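Local coordinates for glucose-6-phosphate 1-dehydrogenase (Kluyveromyces lactis, PDB 7E6I), which catalyses the NADP-dependent oxidation of glucose 6-phosphate to 6-phosphogluconolactone, the first step of the oxidative pentose phosphate pathway, at residues H245-L250 against K275-I280; G236-V241 against T444-Y449. All coordinates share one frame; numbering follows the deposited sequence.

Interaction 1 (H245-L250 against K275-I280). With BG6 (6-O-phosphono-beta-D-glucopyranose), chain B.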
loop_
_atom_site.group_PDB
_atom_site.type_symbol
_atom_site.label_atom_id
_atom_site.label_comp_id
_atom_site.label_asym_id
_atom_site.label_seq_id
_atom_site.Cartn_x
_atom_site.Cartn_y
_atom_site.Cartn_z
ATOM N N HIS A 245 -1.411 0.684 4.741
ATOM C CA HIS A 245 -0.536 -0.356 4.195
ATOM C C HIS A 245 -0.514 -1.607 5.063
ATOM O O HIS A 245 -0.828 -2.712 4.600
ATOM C CB HIS A 245 0.889 0.173 4.039
ATOM C CG HIS A 245 0.983 1.411 3.210
ATOM N ND1 HIS A 245 0.183 1.629 2.107
ATOM C CD2 HIS A 245 1.769 2.505 3.330
ATOM C CE1 HIS A 245 0.487 2.798 1.573
ATOM N NE2 HIS A 245 1.442 3.352 2.299
ATOM N N LEU A 246 -0.114 -1.458 6.331
ATOM C CA LEU A 246 0.055 -2.639 7.174
ATOM C C LEU A 246 -1.278 -3.344 7.419
ATOM O O LEU A 246 -1.336 -4.582 7.443
ATOM C CB LEU A 246 0.729 -2.239 8.491
ATOM C CG LEU A 246 2.175 -1.701 8.385
ATOM C CD1 LEU A 246 2.947 -1.906 9.681
ATOM C CD2 LEU A 246 2.925 -2.351 7.199
ATOM N N LEU A 247 -2.359 -2.582 7.607
ATOM C CA LEU A 247 -3.662 -3.212 7.789
ATOM C C LEU A 247 -4.059 -4.005 6.551
ATOM O O LEU A 247 -4.616 -5.104 6.661
ATOM C CB LEU A 247 -4.723 -2.166 8.117
ATOM C CG LEU A 247 -6.103 -2.746 8.450
ATOM C CD1 LEU A 247 -5.982 -3.773 9.583
ATOM C CD2 LEU A 247 -7.096 -1.644 8.821
ATOM N N GLN A 248 -3.762 -3.474 5.366
ATOM C CA GLN A 248 -4.038 -4.200 4.130
ATOM C C GLN A 248 -3.353 -5.562 4.131
ATOM O O GLN A 248 -3.998 -6.593 3.908
ATOM C CB GLN A 248 -3.573 -3.378 2.927
ATOM C CG GLN A 248 -4.533 -2.281 2.495
ATOM C CD GLN A 248 -5.871 -2.825 2.015
ATOM O OE1 GLN A 248 -5.997 -4.003 1.695
ATOM N NE2 GLN A 248 -6.873 -1.967 1.962
ATOM N N VAL A 249 -2.038 -5.577 4.381
ATOM C CA VAL A 249 -1.291 -6.829 4.454
ATOM C C VAL A 249 -1.944 -7.790 5.439
ATOM O O VAL A 249 -2.155 -8.970 5.139
ATOM C CB VAL A 249 0.170 -6.549 4.843
ATOM C CG1 VAL A 249 0.881 -7.861 5.196
ATOM C CG2 VAL A 249 0.878 -5.793 3.730
ATOM N N LEU A 250 -2.250 -7.304 6.644
ATOM C CA LEU A 250 -2.780 -8.176 7.691
ATOM C C LEU A 250 -4.094 -8.782 7.249
ATOM O O LEU A 250 -4.386 -9.959 7.499
ATOM C CB LEU A 250 -2.965 -7.370 8.980
ATOM C CG LEU A 250 -3.619 -8.074 10.165
ATOM C CD1 LEU A 250 -2.780 -9.310 10.568
ATOM C CD2 LEU A 250 -3.785 -7.099 11.337
ATOM N N LYS A 275 -14.422 -6.707 9.916
ATOM C CA LYS A 275 -15.521 -6.596 10.866
ATOM C C LYS A 275 -15.358 -7.512 12.074
ATOM O O LYS A 275 -16.029 -7.295 13.090
ATOM C CB LYS A 275 -16.844 -6.900 10.169
ATOM C CG LYS A 275 -17.191 -5.906 9.073
ATOM C CD LYS A 275 -18.623 -6.075 8.623
ATOM C CE LYS A 275 -18.902 -5.239 7.410
ATOM N NZ LYS A 275 -20.360 -5.169 7.109
ATOM N N ALA A 276 -14.512 -8.536 11.990
ATOM C CA ALA A 276 -14.320 -9.434 13.118
ATOM C C ALA A 276 -13.243 -8.960 14.079
ATOM O O ALA A 276 -13.085 -9.557 15.152
ATOM C CB ALA A 276 -13.969 -10.842 12.626
ATOM N N PHE A 277 -12.496 -7.922 13.723
ATOM C CA PHE A 277 -11.502 -7.371 14.630
ATOM C C PHE A 277 -12.185 -6.870 15.897
ATOM O O PHE A 277 -13.184 -6.149 15.829
ATOM C CB PHE A 277 -10.761 -6.215 13.954
ATOM C CG PHE A 277 -9.582 -6.632 13.130
ATOM C CD1 PHE A 277 -9.755 -7.370 11.962
ATOM C CD2 PHE A 277 -8.297 -6.256 13.496
ATOM C CE1 PHE A 277 -8.680 -7.731 11.200
ATOM C CE2 PHE A 277 -7.208 -6.624 12.734
ATOM C CZ PHE A 277 -7.400 -7.357 11.587
ATOM N N SER A 278 -11.646 -7.235 17.052
ATOM C CA SER A 278 -12.121 -6.616 18.274
ATOM C C SER A 278 -11.659 -5.162 18.296
ATOM O O SER A 278 -10.730 -4.801 17.575
ATOM C CB SER A 278 -11.580 -7.366 19.482
ATOM O OG SER A 278 -12.244 -8.625 19.599
ATOM N N PRO A 279 -12.293 -4.303 19.096
ATOM C CA PRO A 279 -11.774 -2.937 19.240
ATOM C C PRO A 279 -10.371 -2.957 19.825
ATOM O O PRO A 279 -10.042 -3.798 20.668
ATOM C CB PRO A 279 -12.764 -2.272 20.202
ATOM C CG PRO A 279 -13.998 -3.107 20.154
ATOM C CD PRO A 279 -13.535 -4.506 19.864
ATOM N N ILE A 280 -9.539 -2.018 19.372
ATOM C CA ILE A 280 -8.184 -1.923 19.893
ATOM C C ILE A 280 -8.228 -1.575 21.372
ATOM O O ILE A 280 -8.902 -0.621 21.794
ATOM C CB ILE A 280 -7.389 -0.877 19.101
ATOM C CG1 ILE A 280 -7.384 -1.239 17.611
ATOM C CG2 ILE A 280 -5.988 -0.712 19.679
ATOM C CD1 ILE A 280 -6.919 -0.139 16.724
HETATM C C1 BG6 B . 3.788 6.286 2.383
HETATM C C2 BG6 B . 4.118 6.954 3.717
HETATM O O1 BG6 B . 2.464 5.949 2.254
HETATM O O5 BG6 B . 4.576 5.016 2.263
HETATM C C3 BG6 B . 5.580 7.197 3.858
HETATM O O2 BG6 B . 3.409 8.190 3.872
HETATM C C4 BG6 B . 6.352 5.922 3.754
HETATM O O3 BG6 B . 5.871 7.776 5.158
HETATM C C5 BG6 B . 6.033 5.208 2.440
HETATM O O4 BG6 B . 7.750 6.225 3.850
HETATM C C6 BG6 B . 6.643 3.836 2.348
HETATM O O6 BG6 B . 6.265 3.278 1.102
HETATM P P BG6 B . 7.329 2.243 0.358
HETATM O O1P BG6 B . 7.598 1.226 1.451
HETATM O O2P BG6 B . 8.557 3.016 -0.043
HETATM O O3P BG6 B . 6.751 1.593 -0.898
#
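F277 presents the edge of its phenyl ring to L250 across a small, fully buried apolar contact, in which helix 236-254 of the C-terminal alpha+beta domain meets the chain leaving helix 263-276. The L250 methyl CD2 lies at the ring edge, in the ring plane, 3.6 Å from F277 CZ and only slightly farther from CE2. The two side chains cross obliquely, and L250 CG stands 4.1 Å from the same CZ. CG anti to the backbone N (chi1 175°) carries the L250 isobutyl end toward the phenyl group, and chi2 sets CD2 at its far corner. L247, one helical turn earlier, adds a looser touch: its CD1 reaches F277 CZ at 4.3 Å from an oblique direction. The nearest alpha carbons, those of L250 and F277, are 11.2 Å apart, so the side chains bridge a wide backbone gap, and the two segments bury just 98 Å² together. L442 of helix 433-451 also packs on F277, while L247 touches S439 and F443 of that helix; I333 and M335 of strand 333-338 adjoin L250. Helix 236-254 also carries H245 into the glucose 6-phosphate pocket. The H245 CG is anti to the carbonyl carbon (chi1 -56°), and the imidazole meets the sugar by its edge. D182 OD1 holds ND1, fixing the ring's rotation, and Y184 stacks on the ring. H245, the proton acceptor by similarity, thus aims at the anomeric hydroxyl: NE2 and BG6 O1 form a 2.8 Å hydrogen bond, nearly straight at 165°.

Interaction 2 (G236-V241 against T444-Y449); sequences GIIRDV and TPLLNY. With BG6 (6-O-phosphono-beta-D-glucopyranose), chain B.
Apolar contacts between I238 and the leucine pair L446 and L447 form the hydrophobic part of this helix-helix contact. The short segments run nearly antiparallel, their N-to-C directions 152° apart and their axes 10.9 Å apart at closest approach. I238 CD1 meets L446 CD2 at 4.1 Å, the side chains crossing at about a right angle. Its other branch, CG2, lies 4.2 Å from L447 CD2, and there the two chains slide past each other in opposite directions.

R239 packs on L447 with both its aliphatic chain and one face of its guanidinium group. The chain is extended from CG to NE and runs aslant over L447, bringing CG to 3.7 Å from L447 CD1. The same methyl lies over one face of the guanidinium group, offset toward its rim. The polar edges are used beyond this pair: NE bonds to the carbonyl oxygen of H157, while NH1 bonds to the carbonyl oxygen of I235 and forms a salt bridge with E451. A leucine in place of R239 would probably leave E451 and the H157 carbonyl without this partner and deprive L447 of the flat surface beneath CD1.

D240, on the same segment as R239, binds the substrate. CG anti to the backbone N (chi1 -165°) turns its carboxylate to the sugar, where OD1 accepts from BG6 O2 and OD2 from O3; both modelled distances are very short, so their exact lengths are doubtful.

I238 also packs on F443 and L450 of helix 433-451, which contains 444-449. Helices 236-254 and 433-451 pack beside each other against the mixed sheet, where I319 of strand 316-321 touches both I238 and L446 and A317 touches I238.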
loop_
_atom_site.group_PDB
_atom_site.type_symbol
_atom_site.label_atom_id
_atom_site.label_comp_id
_atom_site.label_asym_id
_atom_site.label_seq_id
_atom_site.Cartn_x
_atom_site.Cartn_y
_atom_site.Cartn_z
ATOM N N GLY A 236 1.375 11.246 12.107
ATOM C CA GLY A 236 1.835 10.174 12.966
ATOM C C GLY A 236 1.965 8.850 12.225
ATOM O O GLY A 236 1.386 8.636 11.163
ATOM N N ILE A 237 2.737 7.934 12.821
ATOM C CA ILE A 237 3.114 6.720 12.102
ATOM C C ILE A 237 1.909 5.822 11.905
ATOM O O ILE A 237 1.816 5.098 10.904
ATOM C CB ILE A 237 4.254 5.979 12.834
ATOM C CG1 ILE A 237 4.925 4.969 11.910
ATOM C CG2 ILE A 237 3.757 5.262 14.078
ATOM C CD1 ILE A 237 5.604 5.597 10.737
ATOM N N ILE A 238 0.961 5.867 12.841
ATOM C CA ILE A 238 -0.191 4.990 12.767
ATOM C C ILE A 238 -1.029 5.339 11.549
ATOM O O ILE A 238 -1.340 4.473 10.727
ATOM C CB ILE A 238 -1.000 5.058 14.072
ATOM C CG1 ILE A 238 -0.102 4.621 15.229
ATOM C CG2 ILE A 238 -2.221 4.171 13.983
ATOM C CD1 ILE A 238 -0.705 4.800 16.569
ATOM N N ARG A 239 -1.365 6.614 11.394
ATOM C CA ARG A 239 -2.065 7.058 10.194
ATOM C C ARG A 239 -1.218 6.876 8.952
ATOM O O ARG A 239 -1.754 6.626 7.868
ATOM C CB ARG A 239 -2.433 8.536 10.309
ATOM C CG ARG A 239 -3.773 8.815 10.895
ATOM C CD ARG A 239 -4.217 10.219 10.553
ATOM N NE ARG A 239 -5.238 10.646 11.494
ATOM C CZ ARG A 239 -4.970 11.142 12.693
ATOM N NH1 ARG A 239 -3.706 11.279 13.080
ATOM N NH2 ARG A 239 -5.959 11.512 13.499
ATOM N N ASP A 240 0.097 7.041 9.072
ATOM C CA ASP A 240 0.924 7.104 7.874
ATOM C C ASP A 240 0.976 5.761 7.154
ATOM O O ASP A 240 0.888 5.718 5.925
ATOM C CB ASP A 240 2.336 7.587 8.213
ATOM C CG ASP A 240 3.113 8.020 6.961
ATOM O OD1 ASP A 240 2.495 8.593 6.025
ATOM O OD2 ASP A 240 4.336 7.783 6.903
ATOM N N VAL A 241 1.137 4.653 7.890
ATOM C CA VAL A 241 1.367 3.356 7.250
ATOM C C VAL A 241 0.596 2.216 7.905
ATOM O O VAL A 241 0.417 1.161 7.295
ATOM C CB VAL A 241 2.864 3.000 7.221
ATOM C CG1 VAL A 241 3.678 4.106 6.522
ATOM C CG2 VAL A 241 3.384 2.703 8.635
ATOM N N THR A 444 -10.017 4.916 14.531
ATOM C CA THR A 444 -10.337 6.250 15.028
ATOM C C THR A 444 -10.322 6.324 16.550
ATOM O O THR A 444 -9.706 7.259 17.091
ATOM C CB THR A 444 -11.675 6.715 14.448
ATOM O OG1 THR A 444 -11.493 7.059 13.066
ATOM C CG2 THR A 444 -12.184 7.925 15.218
ATOM N N PRO A 445 -10.923 5.394 17.299
ATOM C CA PRO A 445 -10.844 5.507 18.766
ATOM C C PRO A 445 -9.417 5.534 19.288
ATOM O O PRO A 445 -9.107 6.336 20.172
ATOM C CB PRO A 445 -11.617 4.276 19.252
ATOM C CG PRO A 445 -12.525 3.927 18.124
ATOM C CD PRO A 445 -11.703 4.207 16.895
ATOM N N LEU A 446 -8.526 4.690 18.765
ATOM C CA LEU A 446 -7.136 4.781 19.195
ATOM C C LEU A 446 -6.560 6.153 18.874
ATOM O O LEU A 446 -5.875 6.758 19.707
ATOM C CB LEU A 446 -6.300 3.690 18.538
ATOM C CG LEU A 446 -4.795 3.833 18.802
ATOM C CD1 LEU A 446 -4.499 3.745 20.292
ATOM C CD2 LEU A 446 -3.981 2.789 18.055
ATOM N N LEU A 447 -6.848 6.671 17.674
ATOM C CA LEU A 447 -6.263 7.945 17.264
ATOM C C LEU A 447 -6.824 9.111 18.071
ATOM O O LEU A 447 -6.085 10.041 18.418
ATOM C CB LEU A 447 -6.493 8.163 15.774
ATOM C CG LEU A 447 -5.644 7.299 14.840
ATOM C CD1 LEU A 447 -6.129 7.457 13.401
ATOM C CD2 LEU A 447 -4.204 7.712 14.967
ATOM N N ASN A 448 -8.131 9.085 18.360
ATOM C CA ASN A 448 -8.727 10.083 19.244
ATOM C C ASN A 448 -8.081 10.048 20.624
ATOM O O ASN A 448 -7.812 11.097 21.223
ATOM C CB ASN A 448 -10.230 9.839 19.383
ATOM C CG ASN A 448 -11.001 10.219 18.145
ATOM O OD1 ASN A 448 -10.478 10.899 17.248
ATOM N ND2 ASN A 448 -12.264 9.781 18.083
ATOM N N TYR A 449 -7.849 8.847 21.155
ATOM C CA TYR A 449 -7.275 8.734 22.488
ATOM C C TYR A 449 -5.852 9.282 22.517
ATOM O O TYR A 449 -5.504 10.066 23.404
ATOM C CB TYR A 449 -7.343 7.276 22.945
ATOM C CG TYR A 449 -6.369 6.905 24.032
ATOM C CD1 TYR A 449 -6.615 7.232 25.361
ATOM C CD2 TYR A 449 -5.212 6.211 23.733
ATOM C CE1 TYR A 449 -5.724 6.891 26.356
ATOM C CE2 TYR A 449 -4.318 5.863 24.715
ATOM C CZ TYR A 449 -4.574 6.206 26.023
ATOM O OH TYR A 449 -3.667 5.849 26.989
HETATM C C1 BG6 B . 3.788 6.286 2.383
HETATM C C2 BG6 B . 4.118 6.954 3.717
HETATM O O1 BG6 B . 2.464 5.949 2.254
HETATM O O5 BG6 B . 4.576 5.016 2.263
HETATM C C3 BG6 B . 5.580 7.197 3.858
HETATM O O2 BG6 B . 3.409 8.190 3.872
HETATM C C4 BG6 B . 6.352 5.922 3.754
HETATM O O3 BG6 B . 5.871 7.776 5.158
HETATM C C5 BG6 B . 6.033 5.208 2.440
HETATM O O4 BG6 B . 7.750 6.225 3.850
HETATM C C6 BG6 B . 6.643 3.836 2.348
HETATM O O6 BG6 B . 6.265 3.278 1.102
HETATM P P BG6 B . 7.329 2.243 0.358
HETATM O O1P BG6 B . 7.598 1.226 1.451
HETATM O O2P BG6 B . 8.557 3.016 -0.043
HETATM O O3P BG6 B . 6.751 1.593 -0.898
#

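In the fold
Interactions 1 and 2 lie 13 Å apart, centre to centre, within the C-terminal domain, and both use helix 236-254. Along the chain the order is 236-241, 245-250, 275-280, 444-449, which nests interaction 1 inside the long loop closed by interaction 2. Within helix 236-254 the two segments are connected by a probable i+5 to i backbone hydrogen bond, L246 N to V241 O, 2.8 Å long, and I280 CD1 packs on L446 CB at 4.3 Å. Helix 433-451 supplies one side of interaction 2 and borders interaction 1 through S439, L442 and F443. D240, at O2 and O3, and H245, at O1, thus reach the same sugar from one helix.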